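Local structure of transcriptional regulator, MarR family (Neisseria meningitidis serogroup B, 3G3Z) at residues W55-K59 against Q60-G64; Q27-N30 against Y31-A35; K67-G71 against Q72-E76; T123-F126 against A127-A131. The protein probably binds DNA as a dimer and regulates transcription. One frame throughout, in Å; residues are numbered along the deposited sequence.

Contact 1 (W55-K59 against Q60-G64)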
loop_
_atom_site.group_PDB
_atom_site.type_symbol
_atom_site.label_atom_id
_atom_site.label_comp_id
_atom_site.label_asym_id
_atom_site.label_seq_id
_atom_site.Cartn_x
_atom_site.Cartn_y
_atom_site.Cartn_z
ATOM N N TRP A 55 5.048 -2.246 10.821
ATOM C CA TRP A 55 4.889 -2.460 9.385
ATOM C C TRP A 55 3.473 -2.821 8.991
ATOM O O TRP A 55 3.208 -3.114 7.825
ATOM C CB TRP A 55 5.920 -3.457 8.850
ATOM C CG TRP A 55 7.307 -2.906 8.997
ATOM C CD1 TRP A 55 8.203 -3.196 9.981
ATOM C CD2 TRP A 55 7.937 -1.934 8.149
ATOM N NE1 TRP A 55 9.365 -2.475 9.794
ATOM C CE2 TRP A 55 9.223 -1.684 8.682
ATOM C CE3 TRP A 55 7.535 -1.244 6.994
ATOM C CZ2 TRP A 55 10.123 -0.771 8.093
ATOM C CZ3 TRP A 55 8.426 -0.336 6.408
ATOM C CH2 TRP A 55 9.709 -0.114 6.959
ATOM N N SER A 56 2.564 -2.752 9.962
ATOM C CA SER A 56 1.127 -2.952 9.727
ATOM C C SER A 56 0.850 -4.375 9.222
ATOM O O SER A 56 0.129 -4.570 8.246
ATOM C CB SER A 56 0.571 -1.878 8.769
ATOM O OG SER A 56 0.627 -0.584 9.370
ATOM N N LEU A 57 1.461 -5.357 9.889
ATOM C CA LEU A 57 1.270 -6.774 9.560
ATOM C C LEU A 57 0.555 -7.551 10.669
ATOM O O LEU A 57 0.777 -7.287 11.846
ATOM C CB LEU A 57 2.616 -7.443 9.269
ATOM C CG LEU A 57 3.332 -7.005 7.995
ATOM C CD1 LEU A 57 4.743 -7.576 7.977
ATOM C CD2 LEU A 57 2.550 -7.414 6.755
ATOM N N PRO A 58 -0.292 -8.523 10.296
ATOM C CA PRO A 58 -0.944 -9.344 11.313
ATOM C C PRO A 58 0.029 -10.299 12.005
ATOM O O PRO A 58 1.045 -10.688 11.421
ATOM C CB PRO A 58 -1.988 -10.125 10.520
ATOM C CG PRO A 58 -1.514 -10.109 9.135
ATOM C CD PRO A 58 -0.755 -8.853 8.934
ATOM N N LYS A 59 -0.294 -10.661 13.244
ATOM C CA LYS A 59 0.584 -11.468 14.100
ATOM C C LYS A 59 0.993 -12.816 13.483
ATOM O O LYS A 59 2.140 -13.246 13.623
ATOM C CB LYS A 59 -0.070 -11.687 15.476
ATOM C CG LYS A 59 -0.300 -10.407 16.288
ATOM C CD LYS A 59 -1.199 -10.665 17.497
ATOM C CE LYS A 59 -1.696 -9.357 18.106
ATOM N NZ LYS A 59 -2.802 -9.587 19.092
ATOM N N GLN A 60 0.054 -13.461 12.795
ATOM C CA GLN A 60 0.280 -14.763 12.157
ATOM C C GLN A 60 1.378 -14.661 11.112
ATOM O O GLN A 60 2.288 -15.491 11.070
ATOM C CB GLN A 60 -0.996 -15.281 11.475
ATOM C CG GLN A 60 -2.274 -15.218 12.311
ATOM C CD GLN A 60 -2.973 -13.860 12.250
ATOM O OE1 GLN A 60 -2.501 -12.875 12.824
ATOM N NE2 GLN A 60 -4.117 -13.813 11.567
ATOM N N THR A 61 1.260 -13.639 10.265
ATOM C CA THR A 61 2.210 -13.354 9.193
ATOM C C THR A 61 3.610 -13.200 9.773
ATOM O O THR A 61 4.557 -13.779 9.258
ATOM C CB THR A 61 1.784 -12.080 8.439
ATOM O OG1 THR A 61 0.516 -12.317 7.821
ATOM C CG2 THR A 61 2.807 -11.667 7.369
ATOM N N VAL A 62 3.719 -12.445 10.864
ATOM C CA VAL A 62 5.012 -12.168 11.485
ATOM C C VAL A 62 5.640 -13.427 12.081
ATOM O O VAL A 62 6.824 -13.715 11.830
ATOM C CB VAL A 62 4.906 -11.048 12.543
ATOM C CG1 VAL A 62 6.227 -10.867 13.278
ATOM C CG2 VAL A 62 4.491 -9.742 11.883
ATOM N N SER A 63 4.851 -14.183 12.847
ATOM C CA SER A 63 5.329 -15.435 13.443
ATOM C C SER A 63 5.837 -16.400 12.393
ATOM O O SER A 63 6.858 -17.060 12.596
ATOM C CB SER A 63 4.229 -16.114 14.261
ATOM O OG SER A 63 3.823 -15.276 15.323
ATOM N N GLY A 64 5.123 -16.475 11.275
ATOM C CA GLY A 64 5.484 -17.384 10.184
ATOM C C GLY A 64 6.864 -17.056 9.638
ATOM O O GLY A 64 7.726 -17.925 9.516
HETATM O O HOH W 1 3.483 -12.303 15.799
#
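The pyrrolidine ring of Pro-58 and the side chain of Thr-61 cross obliquely, and the ring presents its outer carbon to the hydroxyl: Pro-58 CG lies 3.3 Å from Thr-61 OG1. Thr-61 makes this approach with OG1 beside its own backbone N and anti to the carbonyl carbon (chi1 -63°), while CG2 is anti to the backbone N. In the preceding residue, the first side-chain bond of Leu-57 points toward the helix, and Leu-57 CB lies 4.0 Å from Val-62 CG2. Gln-60 is bent at chi2 (85°), bringing OE1 back along the chain to 3.6 Å from Pro-58 CB. This is the turn of a helix-turn-helix: Pro-58 occupies the N-cap position of helix 59-71, the probable DNA recognition helix, and Leu-57 also packs on Tyr-31 and Asn-32 of helix 31-43. The first turn is fastened through main-chain carbonyls. Val-62 N donates to Pro-58 O at 3.2 Å, in the carbonyl plane, and Ser-63 N to Lys-59 O at 3.0 Å, nearly straight at 172°. Lys-59 O also accepts from a water at 2.7 Å, which in turn hydrogen-bonds Ser-63 OG at 3.0 Å and so links carbonyl to hydroxyl.

Contact 2 (Q27-N30 against Y31-A35)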
loop_
_atom_site.group_PDB
_atom_site.type_symbol
_atom_site.label_atom_id
_atom_site.label_comp_id
_atom_site.label_asym_id
_atom_site.label_seq_id
_atom_site.Cartn_x
_atom_site.Cartn_y
_atom_site.Cartn_z
ATOM N N GLN A 27 15.688 -6.561 -3.902
ATOM C CA GLN A 27 16.684 -7.085 -2.959
ATOM C C GLN A 27 16.530 -8.605 -2.855
ATOM O O GLN A 27 17.214 -9.252 -2.067
ATOM C CB GLN A 27 16.573 -6.432 -1.565
ATOM C CG GLN A 27 16.310 -4.911 -1.561
ATOM C CD GLN A 27 17.216 -4.122 -2.503
ATOM O OE1 GLN A 27 18.431 -4.051 -2.303
ATOM N NE2 GLN A 27 16.617 -3.498 -3.515
ATOM N N ASP A 28 15.632 -9.155 -3.675
ATOM C CA ASP A 28 15.310 -10.585 -3.698
ATOM C C ASP A 28 14.569 -11.023 -2.431
ATOM O O ASP A 28 14.604 -12.193 -2.027
ATOM C CB ASP A 28 16.553 -11.441 -4.003
ATOM C CG ASP A 28 16.884 -11.480 -5.491
ATOM O OD1 ASP A 28 16.132 -10.886 -6.291
ATOM O OD2 ASP A 28 17.890 -12.119 -5.866
ATOM N N LEU A 29 13.855 -10.065 -1.835
ATOM C CA LEU A 29 13.083 -10.321 -0.626
ATOM C C LEU A 29 11.612 -9.983 -0.839
ATOM O O LEU A 29 11.158 -9.757 -1.965
ATOM C CB LEU A 29 13.685 -9.545 0.571
ATOM C CG LEU A 29 15.083 -9.996 1.017
ATOM C CD1 LEU A 29 15.781 -8.927 1.844
ATOM C CD2 LEU A 29 15.031 -11.315 1.791
ATOM N N ASN A 30 10.857 -9.991 0.249
ATOM C CA ASN A 30 9.487 -9.526 0.202
ATOM C C ASN A 30 9.210 -8.678 1.438
ATOM O O ASN A 30 10.063 -8.579 2.343
ATOM C CB ASN A 30 8.499 -10.687 0.032
ATOM C CG ASN A 30 8.511 -11.657 1.198
ATOM O OD1 ASN A 30 8.940 -11.326 2.302
ATOM N ND2 ASN A 30 8.027 -12.868 0.955
ATOM N N TYR A 31 8.035 -8.054 1.453
ATOM C CA TYR A 31 7.663 -7.106 2.494
ATOM C C TYR A 31 7.726 -7.739 3.878
ATOM O O TYR A 31 8.302 -7.170 4.793
ATOM C CB TYR A 31 6.263 -6.549 2.209
ATOM C CG TYR A 31 5.823 -5.474 3.167
ATOM C CD1 TYR A 31 5.042 -5.791 4.281
ATOM C CD2 TYR A 31 6.185 -4.147 2.966
ATOM C CE1 TYR A 31 4.649 -4.818 5.180
ATOM C CE2 TYR A 31 5.791 -3.158 3.860
ATOM C CZ TYR A 31 5.004 -3.506 4.959
ATOM O OH TYR A 31 4.594 -2.547 5.847
ATOM N N ASN A 32 7.142 -8.925 4.014
ATOM C CA ASN A 32 7.111 -9.623 5.297
ATOM C C ASN A 32 8.511 -9.909 5.860
ATOM O O ASN A 32 8.753 -9.697 7.036
ATOM C CB ASN A 32 6.292 -10.921 5.179
ATOM C CG ASN A 32 4.863 -10.676 4.714
ATOM O OD1 ASN A 32 4.194 -11.588 4.208
ATOM N ND2 ASN A 32 4.381 -9.454 4.896
ATOM N N LEU A 33 9.422 -10.393 5.017
ATOM C CA LEU A 33 10.805 -10.659 5.421
ATOM C C LEU A 33 11.556 -9.380 5.751
ATOM O O LEU A 33 12.323 -9.319 6.725
ATOM C CB LEU A 33 11.546 -11.388 4.290
ATOM C CG LEU A 33 11.325 -12.890 4.195
ATOM C CD1 LEU A 33 11.632 -13.372 2.779
ATOM C CD2 LEU A 33 12.188 -13.611 5.242
ATOM N N PHE A 34 11.357 -8.371 4.907
ATOM C CA PHE A 34 11.944 -7.050 5.101
ATOM C C PHE A 34 11.549 -6.459 6.441
ATOM O O PHE A 34 12.398 -5.947 7.186
ATOM C CB PHE A 34 11.517 -6.113 3.966
ATOM C CG PHE A 34 12.072 -4.737 4.093
ATOM C CD1 PHE A 34 13.396 -4.472 3.741
ATOM C CD2 PHE A 34 11.287 -3.703 4.587
ATOM C CE1 PHE A 34 13.928 -3.191 3.871
ATOM C CE2 PHE A 34 11.816 -2.415 4.717
ATOM C CZ PHE A 34 13.133 -2.166 4.358
ATOM N N ALA A 35 10.257 -6.555 6.753
ATOM C CA ALA A 35 9.724 -6.036 8.000
ATOM C C ALA A 35 10.524 -6.557 9.208
ATOM O O ALA A 35 10.938 -5.767 10.050
ATOM C CB ALA A 35 8.230 -6.393 8.130
#
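The carboxamide of Asn-30 points its oxygen at the backbone of Leu-33, and its carbon, Asn-30 CG, lies 3.9 Å from Leu-33 CD1. Of the aromatic rings, that of Tyr-31 has Asn-32 ND2 at its edge, in plane, and that of Phe-34 stacks with the ring of Tyr-38 one turn further on. Asn-30 is the N-cap of helix 31-43. It closes the first turn twice, through its side chain and through its carbonyl. Leu-33 N donates to Asn-30 OD1 at 2.9 Å, with the donor nearly in line with the amide C=O, and Phe-34 N donates to Asn-30 O. The cap is possible because CG of Asn-30 sits between its own backbone N and carbonyl carbon (chi1 63°), which carries OD1 over the start of the helix. Ahead of the cap, Asp-28 has positive phi and belongs to the Schellman motif that ends the preceding helix. The Tyr-31 side chain packs on Asp-21 and Ile-24 of helix 5-25 and on Asn-14 of the second subunit, while its hydroxyl hydrogen-bonds Trp-55 O. Leu-29 packs on Tyr-98 and Leu-102 of helix 93-117. Its side chain also meets that of Leu-33 at about a right angle, with Leu-29 CD2 4.1 Å from Leu-33 CD1.

Contact 3 (K67-G71 against Q72-E76)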
loop_
_atom_site.group_PDB
_atom_site.type_symbol
_atom_site.label_atom_id
_atom_site.label_comp_id
_atom_site.label_asym_id
_atom_site.label_seq_id
_atom_site.Cartn_x
_atom_site.Cartn_y
_atom_site.Cartn_z
ATOM N N LYS A 67 9.609 -17.892 12.142
ATOM C CA LYS A 67 9.904 -19.329 12.166
ATOM C C LYS A 67 10.898 -19.698 11.060
ATOM O O LYS A 67 11.858 -20.430 11.312
ATOM C CB LYS A 67 8.614 -20.159 12.055
ATOM C CG LYS A 67 8.800 -21.668 12.236
ATOM C CD LYS A 67 7.458 -22.381 12.489
ATOM C CE LYS A 67 7.644 -23.892 12.602
ATOM N NZ LYS A 67 6.400 -24.625 13.010
ATOM N N THR A 68 10.679 -19.180 9.850
ATOM C CA THR A 68 11.566 -19.466 8.710
ATOM C C THR A 68 12.975 -18.927 8.930
ATOM O O THR A 68 13.961 -19.641 8.704
ATOM C CB THR A 68 11.008 -18.941 7.357
ATOM O OG1 THR A 68 9.685 -19.440 7.159
ATOM C CG2 THR A 68 11.874 -19.421 6.187
ATOM N N LEU A 69 13.068 -17.683 9.400
ATOM C CA LEU A 69 14.364 -17.044 9.624
ATOM C C LEU A 69 15.188 -17.693 10.750
ATOM O O LEU A 69 16.419 -17.812 10.639
ATOM C CB LEU A 69 14.192 -15.532 9.826
ATOM C CG LEU A 69 13.732 -14.743 8.581
ATOM C CD1 LEU A 69 13.261 -13.362 8.963
ATOM C CD2 LEU A 69 14.821 -14.643 7.502
ATOM N N ALA A 70 14.512 -18.116 11.822
ATOM C CA ALA A 70 15.170 -18.823 12.919
ATOM C C ALA A 70 15.689 -20.173 12.448
ATOM O O ALA A 70 16.799 -20.560 12.793
ATOM C CB ALA A 70 14.230 -18.997 14.111
ATOM N N GLY A 71 14.879 -20.871 11.650
ATOM C CA GLY A 71 15.258 -22.153 11.053
ATOM C C GLY A 71 16.442 -22.010 10.114
ATOM O O GLY A 71 17.177 -22.969 9.869
ATOM N N GLN A 72 16.640 -20.804 9.592
ATOM C CA GLN A 72 17.809 -20.527 8.766
ATOM C C GLN A 72 18.972 -20.014 9.595
ATOM O O GLN A 72 20.025 -19.670 9.051
ATOM C CB GLN A 72 17.455 -19.559 7.648
ATOM C CG GLN A 72 16.702 -20.234 6.514
ATOM C CD GLN A 72 16.918 -19.525 5.196
ATOM O OE1 GLN A 72 17.553 -20.061 4.282
ATOM N NE2 GLN A 72 16.413 -18.305 5.096
ATOM N N GLY A 73 18.778 -19.979 10.912
ATOM C CA GLY A 73 19.787 -19.490 11.851
ATOM C C GLY A 73 20.068 -17.993 11.773
ATOM O O GLY A 73 21.095 -17.528 12.259
ATOM N N LEU A 74 19.153 -17.231 11.177
ATOM C CA LEU A 74 19.382 -15.805 10.942
ATOM C C LEU A 74 18.902 -14.900 12.076
ATOM O O LEU A 74 19.384 -13.772 12.223
ATOM C CB LEU A 74 18.756 -15.381 9.608
ATOM C CG LEU A 74 19.325 -16.106 8.386
ATOM C CD1 LEU A 74 18.500 -15.823 7.132
ATOM C CD2 LEU A 74 20.813 -15.753 8.186
ATOM N N ILE A 75 17.948 -15.401 12.865
ATOM C CA ILE A 75 17.410 -14.685 14.024
ATOM C C ILE A 75 17.340 -15.599 15.254
ATOM O O ILE A 75 17.577 -16.801 15.148
ATOM C CB ILE A 75 16.005 -14.081 13.735
ATOM C CG1 ILE A 75 14.991 -15.187 13.434
ATOM C CG2 ILE A 75 16.071 -13.034 12.607
ATOM C CD1 ILE A 75 13.553 -14.728 13.426
ATOM N N GLU A 76 16.999 -15.025 16.409
ATOM C CA GLU A 76 16.863 -15.789 17.647
ATOM C C GLU A 76 15.999 -15.070 18.685
ATOM O O GLU A 76 16.035 -13.844 18.802
ATOM C CB GLU A 76 18.244 -16.079 18.241
ATOM C CG GLU A 76 18.995 -14.826 18.697
ATOM C CD GLU A 76 20.484 -15.042 18.840
ATOM O OE1 GLU A 76 20.924 -16.208 18.887
ATOM O OE2 GLU A 76 21.219 -14.034 18.901
#
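A Schellman motif ends helix 59-71, with Leu-69 and Ala-70 supplying the acceptors; Gly-73, with positive phi, is where the chain leaves the helical conformation. Leu-74 N donates to Leu-69 O at 2.8 Å, spanning the motif, and inside that bond Gly-73 N donates to Ala-70 O, also at 2.8 Å. The inner bond approaches from above the Ala-70 carbonyl plane, 67° out of it, whereas the outer donor is tilted by only 23°. Gln-72 N contributes weak bonds to Thr-68 O and Leu-69 O. The side chains of Leu-69 and Leu-74 meet slantwise, with CD2 of Leu-69 3.9 Å from CD1 of Leu-74, which is the apolar contact that usually accompanies this motif. The turn leads from the probable recognition helix of the winged helix-turn-helix into strand 75-77, one side of the wing, which pairs antiparallel with strand 89-91. Ile-75 begins that strand and folds back on the helix. CG1 of Ile-75 stands between its own backbone N and carbonyl carbon (chi1 63°), placing it 3.4 Å from Ala-70 N and 3.9 Å from Ala-70 CB. Ile-75 CD1 continues along the helix to lie 3.7 Å from Leu-69 CB. Leu-33, Val-36 and Leu-37 of helix 31-43 pack against Leu-69, while Ile-75 rests on Leu-40 of the same helix and on Leu-89 and Leu-91 of the partner strand.

Contact 4 (T123-F126 against A127-A131)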
loop_
_atom_site.group_PDB
_atom_site.type_symbol
_atom_site.label_atom_id
_atom_site.label_comp_id
_atom_site.label_asym_id
_atom_site.label_seq_id
_atom_site.Cartn_x
_atom_site.Cartn_y
_atom_site.Cartn_z
ATOM N N THR A 123 8.966 16.324 5.263
ATOM C CA THR A 123 8.212 16.635 6.482
ATOM C C THR A 123 6.771 16.998 6.143
ATOM O O THR A 123 5.839 16.611 6.851
ATOM C CB THR A 123 8.831 17.834 7.197
ATOM O OG1 THR A 123 10.207 17.557 7.487
ATOM C CG2 THR A 123 8.079 18.165 8.483
ATOM N N ARG A 124 6.594 17.759 5.069
ATOM C CA ARG A 124 5.257 18.190 4.674
ATOM C C ARG A 124 4.422 16.988 4.239
ATOM O O ARG A 124 3.239 16.859 4.612
ATOM C CB ARG A 124 5.320 19.245 3.576
ATOM C CG ARG A 124 3.971 19.698 3.108
ATOM C CD ARG A 124 4.099 20.849 2.172
ATOM N NE ARG A 124 4.550 20.435 0.849
ATOM C CZ ARG A 124 4.992 21.280 -0.077
ATOM N NH1 ARG A 124 5.065 22.578 0.176
ATOM N NH2 ARG A 124 5.373 20.829 -1.259
ATOM N N LEU A 125 5.041 16.101 3.465
ATOM C CA LEU A 125 4.355 14.893 3.029
ATOM C C LEU A 125 3.964 14.028 4.224
ATOM O O LEU A 125 2.844 13.533 4.288
ATOM C CB LEU A 125 5.206 14.102 2.032
ATOM C CG LEU A 125 4.554 12.819 1.489
ATOM C CD1 LEU A 125 3.528 13.128 0.396
ATOM C CD2 LEU A 125 5.610 11.882 0.974
ATOM N N PHE A 126 4.874 13.884 5.183
ATOM C CA PHE A 126 4.633 13.026 6.351
ATOM C C PHE A 126 3.487 13.548 7.214
ATOM O O PHE A 126 2.645 12.771 7.669
ATOM C CB PHE A 126 5.896 12.883 7.211
ATOM C CG PHE A 126 6.990 12.049 6.583
ATOM C CD1 PHE A 126 6.762 11.308 5.428
ATOM C CD2 PHE A 126 8.249 11.991 7.174
ATOM C CE1 PHE A 126 7.771 10.535 4.860
ATOM C CE2 PHE A 126 9.264 11.218 6.616
ATOM C CZ PHE A 126 9.027 10.490 5.456
ATOM N N ALA A 127 3.470 14.864 7.430
ATOM C CA ALA A 127 2.446 15.525 8.239
ATOM C C ALA A 127 1.077 15.432 7.584
ATOM O O ALA A 127 0.072 15.214 8.263
ATOM C CB ALA A 127 2.825 16.988 8.497
ATOM N N ASP A 128 1.041 15.592 6.263
ATOM C CA ASP A 128 -0.209 15.477 5.522
ATOM C C ASP A 128 -0.745 14.042 5.540
ATOM O O ASP A 128 -1.950 13.830 5.678
ATOM C CB ASP A 128 -0.039 15.977 4.094
ATOM C CG ASP A 128 0.031 17.492 4.007
ATOM O OD1 ASP A 128 -0.278 18.182 5.004
ATOM O OD2 ASP A 128 0.399 18.001 2.929
ATOM N N LEU A 129 0.153 13.071 5.412
ATOM C CA LEU A 129 -0.226 11.661 5.473
ATOM C C LEU A 129 -0.675 11.299 6.881
ATOM O O LEU A 129 -1.660 10.582 7.055
ATOM C CB LEU A 129 0.928 10.749 5.036
ATOM C CG LEU A 129 1.366 10.760 3.564
ATOM C CD1 LEU A 129 2.691 10.000 3.395
ATOM C CD2 LEU A 129 0.279 10.178 2.638
ATOM N N ASP A 130 0.045 11.805 7.882
ATOM C CA ASP A 130 -0.341 11.598 9.272
ATOM C C ASP A 130 -1.752 12.096 9.541
ATOM O O ASP A 130 -2.556 11.397 10.169
ATOM C CB ASP A 130 0.649 12.279 10.221
ATOM C CG ASP A 130 1.974 11.547 10.301
ATOM O OD1 ASP A 130 2.079 10.438 9.730
ATOM O OD2 ASP A 130 2.909 12.072 10.942
ATOM N N ALA A 131 -2.049 13.300 9.050
ATOM C CA ALA A 131 -3.341 13.940 9.275
ATOM C C ALA A 131 -4.454 13.197 8.564
ATOM O O ALA A 131 -5.521 12.974 9.137
ATOM C CB ALA A 131 -3.303 15.395 8.825
#
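Leu-125 and Leu-129, one turn apart on helix 119-142, bring apolar branches together on the side of the helix that faces the second subunit, in the helical dimer interface characteristic of MarR proteins. Leu-129 CD1 reaches 3.9 Å from Leu-125 CG, and Leu-129 CG sits 3.2 Å from Leu-125 O. CG of Leu-125 is anti to its backbone N (chi1 -179°), while CG of Leu-129 lies beside its own, and the two side chains slant past one another. Beyond them, Leu-125 packs on Leu-125 of the second subunit and Leu-129 on Ile-16 of that chain.

The main-chain bonds are those of a regular alpha-helix. Ala-127 N, Asp-128 N and Leu-129 N donate to Thr-123 O, Arg-124 O and Leu-125 O, each at 3.0 Å, and Asp-130 N to Phe-126 O at 2.8 Å.

The charged groups work mainly between subunits. Arg-124 and Asp-128 of one chain run side by side with guanidinium and carboxylate planes only 6° apart, yet Arg-124 NE and Asp-128 OD2 remain 5.2 Å apart. Arg-124 NH2 instead forms a salt bridge with Asp-128 of the second subunit, and Asp-128 OD1 with Arg-121 of that subunit. Asp-130 OD1 forms a salt bridge with Arg-12 NE of the second subunit. The same Arg-12 NE is weakly hydrogen-bonded to Phe-126 O, which probably offsets the repulsion between two acceptors, Asp-130 OD1 and Phe-126 O, that lie 3.2 Å apart.

In the fold
Along the chain the order is contact 2, contact 1, contact 3 and contact 4. The first three form one winged helix-turn-helix unit, with centres 13 to 15 Å apart. Contacts 1 and 3 sit at the two ends of helix 59-71, and contact 2 starts helix 31-43, which packs against it. Contact 2 touches both of the others, so the start of helix 31-43 meets helix 59-71 and the loop before it. Contact 4 stands apart on helix 119-142, its centre about 25 to 36 Å from the others and across the chain's centre, in the dimer interface. The probable DNA-binding unit is thus separate from this interface, although contacts 1 and 2 also meet the second subunit.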